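Local coordinates for uncharacterized protein (Legionella pneumophila subsp. pneumophila, PDB 4XA9) that is of unknown function but, as the N-terminal part of a longer protein, carries a RavJ-type peptidase domain of clan CA and is probably a cysteine-protease-like enzyme, at residues P58-W63 with E95-S100; S73-I78 with S215-Q220; S149-P154 with N204-L209. All coordinates share one frame; numbering follows the deposited sequence.

In the fold
Interaction 1 is a wholly buried apolar contact, whereas interaction 2 is partly buried and interaction 3 lies at the surface. Their chemistry follows this order: aromatic rings and valines meet in 58-63 with 95-100 without any direct hydrogen bond, while glutamine amides carry the other two. Interaction 2 pairs two side-chain amides; interaction 3 sets one amide against backbone, helped by a water. Interactions 1 and 3 lie on opposite sides of the chain's centre, about 30 Å apart between contact centres. Interactions 2 and 3 touch through Tyr77 and Tyr205, so helix 74-85 meets both the C-terminal tail and edge strand 202-206 of the antiparallel sheet.

Interaction 1. Residues P58-W63 with E95-S100; sequences PPFSQW and EAVRVS
Trp63 and Val99 share the closest backbone approach of this contact, their CA atoms 5.7 Å apart, and they also bury the most surface in it. The CB bonds of both residues point at the opposing segment, and Trp63 CB comes to 3.8 Å from Val99 CB. With Trp63 CG beside its own backbone N (chi1 -80°), the indole extends back past Val99 towards Val97, where its CZ3 lies 4.0 Å from Val97 O. Phe60, one helical turn earlier, presents a ring edge: its CE1 is 3.6 Å from Val97 O, which sits at the rim in the ring plane. The neighbouring CD1 of Phe60 packs 3.9 Å from Val97 CG1, the two side chains crossing at about a right angle. The contact thus lays the short helix 60-63, with Pro59, which follows a cis peptide bond, at the N-cap position, against strand 99-100 and the residues leading into it; that strand, which includes Val99, pairs in parallel with strand 22-23. Pro59 O sits 3.1 Å above the plane of the Trp63 indole on one face, offset toward the rim. Arg84 makes a cation-pi contact with the same tryptophan and donates to Val99 O. Tyr49 of helix 37-50 also packs on Phe60, Val97 and Val99. The packing buries Val99 N, for which the model contains no hydrogen-bond partner.

Interaction 2. Residues S73-I78 with S215-Q220; sequences SAQEYI and STRTGQ
With Gln75 CG anti to the backbone N, a bend at chi2 (61°) swings the amide across to Gln220. Gln220 arrives with a straight chain beyond CG, and the two amide planes end up only 4° apart. Such coplanarity allows a reciprocal pair of bonds: Gln220 NE2 donates to Gln75 OE1 at 3.1 Å, and Gln75 NE2 donates to Gln220 OE1 at 3.2 Å. Both are nearly straight, and each acceptor is met in its carbonyl plane on a lone pair. A further bond from Gln220 NE2 to Arg217 O, 3.2 Å long, approaches from 57° above that carbonyl plane and helps to fix the amide's rotation. The amide pair lies between two side chains: Ile78 CG2 on one side, 3.7 Å from Gln220 OE1, and on the other the Arg217 guanidinium, with Gln220 OE1 3.6 Å above its plane, over its centre. Thr216 CG2 flanks Gln75 OE1 at 3.6 Å, close to the amide plane, and also packs on Ala74 CB. Thr216 OG1 is bonded instead to Ser212 O. The two reciprocal hydrogen bonds form a cyclic amide-amide dimer, which joins the first turn of helix 74-85 to the irregular C-terminal segment that follows strand 202-206.

Interaction 3. Residues S149-P154 with N204-L209; sequences SRLPQP and NYQSAL
Gln206 ends edge strand 202-206 just after a classic beta bulge, in which Asn204 and Tyr205 both face Val127, and from there its side chain crosses to Leu151 in the loop between strands 136-146 and 168-170. The CB bond of Gln206 points at this loop, and the chain stays extended beyond CG, which carries the amide up to the Leu151 backbone. There Gln206 NE2 donates to Leu151 O at 3.1 Å. The bond is somewhat bent, with an N-H...O angle of 148°, and the donor stands 59° out of the carbonyl plane, so it does not use a lone-pair direction. At the other end of the amide, a water 2.7 Å from Gln206 OE1 donates to that oxygen and accepts a long, weak bond from Leu151 N. Both amide ends thus face the same loop residue, the water link being the weaker, which probably helps to orient the amide. Leu151 CB also lies 3.8 Å from Gln206 OE1. Gln153 passes Gln206 with the amide planes 84° apart, its CG 4.0 Å from Gln206 NE2. Further out, Gln153 NE2 rests 3.6 Å from Leu209 CD1. The chain turns back after the strand, as the bond from Leu209 N to Gln206 O attests, and this brings Leu209 to the loop. Leu151 also packs on Ala126 of the adjoining strand 123-133, whereas Tyr205, the preceding strand residue, packs on Leu114 of helix 105-114 and meets the ring of Tyr77 in helix 74-85.

Interaction 1. Residues P58-W63 with E95-S100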
# COMPACT_ATOMS: atom_id res chain seq x y z
N PRO B 58 -21.29 -4.16 -14.01
CA PRO B 58 -20.77 -2.85 -14.43
C PRO B 58 -21.54 -1.70 -13.80
O PRO B 58 -22.72 -1.86 -13.50
CB PRO B 58 -20.97 -2.86 -15.96
CG PRO B 58 -21.14 -4.31 -16.32
CD PRO B 58 -21.85 -4.91 -15.15
N PRO B 59 -20.88 -0.54 -13.59
CA PRO B 59 -19.46 -0.32 -13.91
C PRO B 59 -18.53 -0.68 -12.75
O PRO B 59 -17.34 -0.36 -12.80
CB PRO B 59 -19.42 1.18 -14.19
CG PRO B 59 -20.45 1.74 -13.25
CD PRO B 59 -21.53 0.69 -13.10
N PHE B 60 -19.07 -1.34 -11.73
CA PHE B 60 -18.31 -1.63 -10.53
C PHE B 60 -17.18 -2.61 -10.81
O PHE B 60 -16.04 -2.41 -10.37
CB PHE B 60 -19.23 -2.15 -9.43
CG PHE B 60 -20.39 -1.24 -9.16
CD1 PHE B 60 -20.28 -0.20 -8.25
CD2 PHE B 60 -21.58 -1.39 -9.85
CE1 PHE B 60 -21.34 0.65 -8.02
CE2 PHE B 60 -22.64 -0.55 -9.62
CZ PHE B 60 -22.52 0.48 -8.71
N SER B 61 -17.49 -3.66 -11.56
CA SER B 61 -16.51 -4.68 -11.91
C SER B 61 -15.28 -4.09 -12.61
O SER B 61 -14.15 -4.47 -12.32
CB SER B 61 -17.15 -5.74 -12.80
OG SER B 61 -17.72 -5.16 -13.96
N GLN B 62 -15.51 -3.15 -13.53
CA GLN B 62 -14.40 -2.56 -14.27
C GLN B 62 -13.70 -1.48 -13.44
O GLN B 62 -12.50 -1.25 -13.59
CB GLN B 62 -14.88 -2.01 -15.61
CG GLN B 62 -16.00 -0.99 -15.52
CD GLN B 62 -17.04 -1.16 -16.62
OE1 GLN B 62 -17.13 -2.22 -17.24
NE2 GLN B 62 -17.84 -0.13 -16.85
N TRP B 63 -14.45 -0.84 -12.54
CA TRP B 63 -13.87 0.15 -11.63
C TRP B 63 -12.78 -0.47 -10.75
O TRP B 63 -11.84 0.21 -10.35
CB TRP B 63 -14.95 0.76 -10.73
CG TRP B 63 -15.74 1.85 -11.40
CD1 TRP B 63 -15.51 2.41 -12.62
CD2 TRP B 63 -16.91 2.50 -10.88
NE1 TRP B 63 -16.45 3.37 -12.89
CE2 TRP B 63 -17.32 3.44 -11.84
CE3 TRP B 63 -17.65 2.37 -9.69
CZ2 TRP B 63 -18.44 4.26 -11.65
CZ3 TRP B 63 -18.76 3.18 -9.51
CH2 TRP B 63 -19.14 4.12 -10.48
N GLU B 95 -25.46 2.50 1.65
CA GLU B 95 -24.40 3.44 1.32
C GLU B 95 -23.92 3.35 -0.11
O GLU B 95 -23.56 2.27 -0.58
CB GLU B 95 -23.21 3.24 2.26
CG GLU B 95 -23.57 3.37 3.72
CD GLU B 95 -24.19 4.70 4.04
OE1 GLU B 95 -24.07 5.62 3.19
OE2 GLU B 95 -24.80 4.84 5.12
N ALA B 96 -23.90 4.49 -0.79
CA ALA B 96 -23.47 4.54 -2.18
C ALA B 96 -22.09 3.91 -2.30
O ALA B 96 -21.26 4.03 -1.41
CB ALA B 96 -23.45 5.98 -2.68
N VAL B 97 -21.88 3.21 -3.41
CA VAL B 97 -20.66 2.46 -3.62
C VAL B 97 -19.79 3.15 -4.66
O VAL B 97 -20.18 3.29 -5.81
CB VAL B 97 -20.95 1.03 -4.08
CG1 VAL B 97 -19.66 0.31 -4.43
CG2 VAL B 97 -21.72 0.28 -3.00
N ARG B 98 -18.61 3.58 -4.24
CA ARG B 98 -17.64 4.10 -5.17
C ARG B 98 -16.38 3.25 -5.05
O ARG B 98 -15.92 2.94 -3.95
CB ARG B 98 -17.36 5.58 -4.89
CG ARG B 98 -18.60 6.46 -4.98
CD ARG B 98 -18.25 7.91 -4.66
NE ARG B 98 -17.81 8.02 -3.27
CZ ARG B 98 -17.14 9.06 -2.78
NH1 ARG B 98 -16.81 10.07 -3.56
NH2 ARG B 98 -16.78 9.06 -1.50
N VAL B 99 -15.83 2.84 -6.19
CA VAL B 99 -14.76 1.85 -6.21
C VAL B 99 -13.51 2.39 -6.90
O VAL B 99 -13.61 3.01 -7.95
CB VAL B 99 -15.21 0.58 -6.95
CG1 VAL B 99 -14.12 -0.48 -6.92
CG2 VAL B 99 -16.50 0.04 -6.33
N SER B 100 -12.35 2.16 -6.30
CA SER B 100 -11.09 2.47 -6.98
C SER B 100 -9.95 1.60 -6.45
O SER B 100 -10.16 0.75 -5.59
CB SER B 100 -10.77 3.95 -6.82
OG SER B 100 -9.82 4.37 -7.79

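Interaction 2. Residues S73-I78 with S215-Q220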
# COMPACT_ATOMS: atom_id res chain seq x y z
N SER B 73 -5.30 13.79 -21.15
CA SER B 73 -6.11 15.01 -21.25
C SER B 73 -6.73 15.39 -19.92
O SER B 73 -7.22 14.53 -19.19
CB SER B 73 -7.21 14.83 -22.29
OG SER B 73 -6.67 14.56 -23.57
N ALA B 74 -6.72 16.68 -19.61
CA ALA B 74 -7.32 17.17 -18.36
C ALA B 74 -8.77 16.71 -18.21
O ALA B 74 -9.19 16.29 -17.13
CB ALA B 74 -7.23 18.68 -18.29
N GLN B 75 -9.53 16.79 -19.30
CA GLN B 75 -10.96 16.48 -19.28
C GLN B 75 -11.23 15.04 -18.83
O GLN B 75 -12.22 14.77 -18.14
CB GLN B 75 -11.59 16.72 -20.65
CG GLN B 75 -13.11 16.54 -20.67
CD GLN B 75 -13.82 17.51 -19.74
OE1 GLN B 75 -13.38 18.64 -19.54
NE2 GLN B 75 -14.93 17.07 -19.16
N GLU B 76 -10.36 14.12 -19.22
CA GLU B 76 -10.51 12.71 -18.84
C GLU B 76 -10.45 12.53 -17.33
O GLU B 76 -11.17 11.70 -16.77
CB GLU B 76 -9.43 11.86 -19.49
CG GLU B 76 -9.58 11.77 -20.99
CD GLU B 76 -8.47 10.97 -21.61
OE1 GLU B 76 -7.35 11.50 -21.72
OE2 GLU B 76 -8.72 9.81 -21.99
N TYR B 77 -9.59 13.30 -16.69
CA TYR B 77 -9.49 13.24 -15.24
C TYR B 77 -10.75 13.76 -14.59
O TYR B 77 -11.28 13.16 -13.65
CB TYR B 77 -8.26 14.02 -14.77
CG TYR B 77 -6.97 13.35 -15.15
CD1 TYR B 77 -6.57 12.20 -14.50
CD2 TYR B 77 -6.15 13.87 -16.14
CE1 TYR B 77 -5.40 11.56 -14.83
CE2 TYR B 77 -4.96 13.24 -16.48
CZ TYR B 77 -4.60 12.08 -15.81
OH TYR B 77 -3.43 11.42 -16.11
N ILE B 78 -11.25 14.89 -15.10
CA ILE B 78 -12.43 15.51 -14.54
C ILE B 78 -13.63 14.60 -14.77
O ILE B 78 -14.50 14.47 -13.90
CB ILE B 78 -12.67 16.91 -15.14
CG1 ILE B 78 -11.42 17.77 -14.97
CG2 ILE B 78 -13.86 17.58 -14.47
CD1 ILE B 78 -11.58 19.22 -15.40
N SER B 215 -8.32 24.90 -23.07
CA SER B 215 -9.69 24.77 -23.57
C SER B 215 -10.55 23.95 -22.60
O SER B 215 -11.78 23.95 -22.71
CB SER B 215 -9.70 24.12 -24.96
OG SER B 215 -9.20 22.80 -24.92
N THR B 216 -9.90 23.26 -21.67
CA THR B 216 -10.62 22.48 -20.67
C THR B 216 -11.22 23.41 -19.62
O THR B 216 -10.51 24.23 -19.03
CB THR B 216 -9.71 21.46 -19.98
OG1 THR B 216 -9.16 20.56 -20.96
CG2 THR B 216 -10.48 20.66 -18.95
N ARG B 217 -12.52 23.30 -19.38
CA ARG B 217 -13.26 24.11 -18.44
C ARG B 217 -13.17 23.76 -16.98
O ARG B 217 -12.80 22.67 -16.64
CB ARG B 217 -14.76 24.18 -18.82
CG ARG B 217 -15.27 23.20 -19.88
CD ARG B 217 -16.67 22.61 -19.59
NE ARG B 217 -16.79 21.27 -20.14
CZ ARG B 217 -17.74 20.38 -19.87
NH1 ARG B 217 -18.75 20.65 -19.07
NH2 ARG B 217 -17.68 19.21 -20.48
N THR B 218 -13.51 24.69 -16.12
CA THR B 218 -13.51 24.41 -14.69
C THR B 218 -14.90 24.48 -14.08
O THR B 218 -15.85 24.92 -14.72
CB THR B 218 -12.60 25.39 -13.91
OG1 THR B 218 -13.06 26.73 -14.11
CG2 THR B 218 -11.16 25.28 -14.38
N GLY B 219 -15.02 24.05 -12.82
CA GLY B 219 -16.27 24.13 -12.09
C GLY B 219 -17.34 23.18 -12.58
O GLY B 219 -18.53 23.47 -12.47
N GLN B 220 -16.92 22.05 -13.09
CA GLN B 220 -17.82 21.03 -13.57
C GLN B 220 -18.32 20.13 -12.46
O GLN B 220 -19.37 19.54 -12.56
CB GLN B 220 -17.09 20.14 -14.56
CG GLN B 220 -16.46 20.83 -15.71
CD GLN B 220 -15.86 19.87 -16.70
OE1 GLN B 220 -16.34 18.79 -16.87
NE2 GLN B 220 -14.81 20.27 -17.34

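Interaction 3. Residues S149-P154 with N204-L209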
# COMPACT_ATOMS: atom_id res chain seq x y z
N SER B 149 7.45 25.51 -12.36
CA SER B 149 8.49 24.53 -12.16
C SER B 149 8.21 23.32 -13.00
O SER B 149 7.15 22.71 -12.89
CB SER B 149 8.57 24.16 -10.71
OG SER B 149 9.48 24.97 -10.06
N ARG B 150 9.14 22.94 -13.85
CA ARG B 150 8.90 21.79 -14.70
C ARG B 150 9.36 20.49 -14.05
O ARG B 150 10.11 20.49 -13.07
CB ARG B 150 9.57 21.97 -16.06
CG ARG B 150 11.08 22.04 -16.01
CD ARG B 150 11.68 22.08 -17.41
NE ARG B 150 11.27 23.26 -18.18
CZ ARG B 150 10.36 23.24 -19.15
NH1 ARG B 150 9.76 22.11 -19.48
NH2 ARG B 150 10.06 24.36 -19.79
N LEU B 151 8.89 19.38 -14.60
CA LEU B 151 9.22 18.05 -14.11
C LEU B 151 9.84 17.22 -15.22
O LEU B 151 9.51 17.40 -16.39
CB LEU B 151 7.96 17.35 -13.58
CG LEU B 151 7.27 18.03 -12.41
CD1 LEU B 151 6.00 17.27 -12.02
CD2 LEU B 151 8.23 18.13 -11.24
N PRO B 152 10.76 16.31 -14.86
CA PRO B 152 11.42 15.42 -15.83
C PRO B 152 10.43 14.55 -16.59
O PRO B 152 9.47 14.04 -16.02
CB PRO B 152 12.32 14.56 -14.95
CG PRO B 152 12.57 15.40 -13.74
CD PRO B 152 11.28 16.12 -13.50
N GLN B 153 10.68 14.39 -17.89
CA GLN B 153 9.85 13.54 -18.72
C GLN B 153 10.52 12.18 -18.88
O GLN B 153 11.75 12.10 -18.99
CB GLN B 153 9.62 14.18 -20.09
CG GLN B 153 9.16 15.62 -20.02
CD GLN B 153 9.02 16.25 -21.39
OE1 GLN B 153 8.82 15.57 -22.39
NE2 GLN B 153 9.12 17.58 -21.44
N PRO B 154 9.72 11.10 -18.87
CA PRO B 154 10.23 9.74 -19.09
C PRO B 154 11.09 9.67 -20.35
O PRO B 154 10.76 10.35 -21.33
CB PRO B 154 8.96 8.90 -19.23
CG PRO B 154 7.95 9.64 -18.42
CD PRO B 154 8.26 11.10 -18.63
N ASN B 204 3.92 10.64 -15.63
CA ASN B 204 3.12 10.20 -16.77
C ASN B 204 2.16 11.24 -17.34
O ASN B 204 1.71 11.11 -18.48
CB ASN B 204 2.32 8.95 -16.39
CG ASN B 204 3.20 7.74 -16.17
OD1 ASN B 204 3.06 7.03 -15.17
ND2 ASN B 204 4.12 7.51 -17.09
N TYR B 205 1.82 12.25 -16.55
CA TYR B 205 0.97 13.34 -17.03
C TYR B 205 1.36 14.65 -16.38
O TYR B 205 1.55 14.71 -15.17
CB TYR B 205 -0.51 13.05 -16.77
CG TYR B 205 -1.40 14.25 -17.03
CD1 TYR B 205 -1.82 14.57 -18.32
CD2 TYR B 205 -1.79 15.09 -15.99
CE1 TYR B 205 -2.63 15.68 -18.56
CE2 TYR B 205 -2.59 16.20 -16.22
CZ TYR B 205 -3.01 16.49 -17.51
OH TYR B 205 -3.81 17.59 -17.73
N GLN B 206 1.48 15.69 -17.19
CA GLN B 206 1.74 17.03 -16.69
C GLN B 206 0.76 18.01 -17.31
O GLN B 206 0.71 18.13 -18.54
CB GLN B 206 3.16 17.49 -17.02
CG GLN B 206 4.26 16.61 -16.48
CD GLN B 206 5.62 17.24 -16.70
OE1 GLN B 206 5.78 18.45 -16.52
NE2 GLN B 206 6.60 16.43 -17.08
N SER B 207 -0.01 18.70 -16.48
CA SER B 207 -0.98 19.65 -17.01
C SER B 207 -0.26 20.77 -17.76
O SER B 207 -0.81 21.33 -18.71
CB SER B 207 -1.86 20.22 -15.90
OG SER B 207 -1.13 21.04 -15.01
N ALA B 208 0.97 21.06 -17.36
CA ALA B 208 1.77 22.09 -18.02
C ALA B 208 2.22 21.68 -19.42
O ALA B 208 2.63 22.52 -20.22
CB ALA B 208 2.98 22.45 -17.17
N LEU B 209 2.16 20.38 -19.72
CA LEU B 209 2.51 19.90 -21.06
C LEU B 209 1.26 19.51 -21.84
O LEU B 209 1.35 19.04 -22.98
CB LEU B 209 3.48 18.72 -20.97
CG LEU B 209 4.83 18.96 -20.29
CD1 LEU B 209 5.70 17.72 -20.40
CD2 LEU B 209 5.54 20.15 -20.89
O HOH W 1 7.53 20.16 -17.62